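Lipolytic protein G-D-S-L family (Chitinophaga pinensis, PDB 4Q7Q) is of unproven function but, as a member of the GDSL branch of the SGNH hydrolases, probably hydrolyses ester bonds of lipids or other acylated substrates. Local coordinates at residues A[13-18]-A[236-241]. Sequence-based numbering, arbitrary orientation.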
# COMPACT_ATOMS: atom_id res chain seq x y z
N ASP A 13 -3.23 3.91 -3.40
CA ASP A 13 -3.31 4.93 -2.36
C ASP A 13 -1.98 5.70 -2.32
O ASP A 13 -1.34 5.87 -3.36
CB ASP A 13 -3.65 4.30 -1.00
CG ASP A 13 -2.78 3.09 -0.68
OD1 ASP A 13 -1.57 3.11 -1.03
OD2 ASP A 13 -3.29 2.11 -0.08
N SER A 14 -1.54 6.14 -1.14
CA SER A 14 -0.31 6.93 -1.06
C SER A 14 0.92 6.15 -1.52
O SER A 14 1.84 6.73 -2.07
CB SER A 14 -0.07 7.43 0.37
OG SER A 14 -0.15 6.36 1.28
N ILE A 15 0.95 4.85 -1.28
CA ILE A 15 2.10 4.06 -1.68
C ILE A 15 2.34 4.15 -3.20
O ILE A 15 3.49 4.13 -3.66
CB ILE A 15 1.98 2.62 -1.16
CG1 ILE A 15 2.03 2.65 0.37
CG2 ILE A 15 3.06 1.72 -1.72
CD1 ILE A 15 1.67 1.34 1.05
N THR A 16 1.26 4.32 -3.96
CA THR A 16 1.32 4.51 -5.41
C THR A 16 1.50 5.98 -5.76
O THR A 16 2.37 6.33 -6.56
CB THR A 16 0.04 3.96 -6.05
OG1 THR A 16 -0.05 2.56 -5.76
CG2 THR A 16 0.03 4.18 -7.56
N TYR A 17 0.68 6.82 -5.15
CA TYR A 17 0.75 8.27 -5.34
C TYR A 17 2.17 8.84 -5.22
O TYR A 17 2.61 9.64 -6.05
CB TYR A 17 -0.16 8.93 -4.30
CG TYR A 17 -0.04 10.44 -4.22
CD1 TYR A 17 -0.81 11.27 -5.04
CD2 TYR A 17 0.81 11.04 -3.29
CE1 TYR A 17 -0.72 12.65 -4.95
CE2 TYR A 17 0.91 12.41 -3.19
CZ TYR A 17 0.15 13.22 -4.03
OH TYR A 17 0.25 14.58 -3.93
N LEU A 18 2.88 8.40 -4.18
CA LEU A 18 4.17 8.98 -3.83
C LEU A 18 5.26 8.75 -4.87
O LEU A 18 6.30 9.40 -4.81
CB LEU A 18 4.63 8.48 -2.46
CG LEU A 18 3.83 9.03 -1.28
CD1 LEU A 18 4.11 8.24 0.01
CD2 LEU A 18 4.09 10.53 -1.11
N GLY A 236 7.39 4.03 8.83
CA GLY A 236 6.60 2.95 9.39
C GLY A 236 5.67 2.31 8.38
O GLY A 236 5.30 1.14 8.52
N LEU A 237 5.29 3.07 7.36
CA LEU A 237 4.22 2.68 6.45
C LEU A 237 4.61 2.75 4.98
O LEU A 237 4.42 1.79 4.23
CB LEU A 237 2.99 3.56 6.71
CG LEU A 237 1.81 3.53 5.73
CD1 LEU A 237 1.17 2.15 5.61
CD2 LEU A 237 0.77 4.56 6.13
N HIS A 238 5.17 3.88 4.57
CA HIS A 238 5.46 4.10 3.16
C HIS A 238 6.84 3.60 2.81
O HIS A 238 7.81 3.93 3.48
CB HIS A 238 5.33 5.59 2.83
CG HIS A 238 3.97 6.13 3.09
ND1 HIS A 238 3.66 6.91 4.18
CD2 HIS A 238 2.81 5.97 2.40
CE1 HIS A 238 2.38 7.22 4.16
NE2 HIS A 238 1.84 6.67 3.08
N PRO A 239 6.93 2.79 1.74
CA PRO A 239 8.20 2.18 1.35
C PRO A 239 9.35 3.16 1.15
O PRO A 239 9.20 4.28 0.64
CB PRO A 239 7.85 1.51 0.02
CG PRO A 239 6.42 1.16 0.16
CD PRO A 239 5.80 2.27 0.96
N SER A 240 10.52 2.70 1.57
CA SER A 240 11.78 3.32 1.22
C SER A 240 12.17 2.92 -0.19
O SER A 240 11.44 2.20 -0.87
CB SER A 240 12.85 2.83 2.18
OG SER A 240 13.02 1.43 2.05
N ASP A 241 13.34 3.37 -0.64
CA ASP A 241 13.88 2.89 -1.90
C ASP A 241 13.98 1.37 -1.91
O ASP A 241 13.60 0.73 -2.89
CB ASP A 241 15.27 3.49 -2.16
CG ASP A 241 15.21 4.90 -2.71
OD1 ASP A 241 14.23 5.23 -3.40
OD2 ASP A 241 16.16 5.68 -2.47
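S14 and H238 meet in what is, by sequence and geometry, probably the Ser-His-Asp catalytic triad of an SGNH hydrolase: S14 belongs to the G-D-S motif at the end of the first strand, H238 to the late D-x-x-H motif. S14 OG and H238 NE2 are hydrogen-bonded at 2.7 Å, the hydroxyl lying at the edge of the imidazole, in its plane. With chi1 at 52°, OG sits between the backbone N and the carbonyl carbon of S14, a rotation that aims it at the ring. The other ring nitrogen, ND1, is hydrogen-bonded to OD2 of D235, the presumed third member, so both nitrogens are engaged, which settles the flip of the ring. Leucines on its two faces brace it against tilting: L18 CD1 lies over one, 3.5 Å from H238 CD2, while L237 CG stands 4.0 Å above the other, over its centre. Next to the S14-H238 bond, I15 crosses P239 at about a right angle, I15 CG1 lying 3.8 Å from P239 CD and I15 CG2 3.9 Å from P239 CG. D13 N-caps the short helix carrying S14, its OD1 accepting from I15 N at 3.1 Å. This buried junction joins helix 14-17, directly after strand 6-12, which runs between strands 44-50 and 73-77 of the parallel sheet, to the loop leading into helix 241-257. I15 also packs on F77 of strand 73-77, P239 rests on N244 and I247 of helix 241-257, and D13 and L237 both touch T80 of helix 80-85.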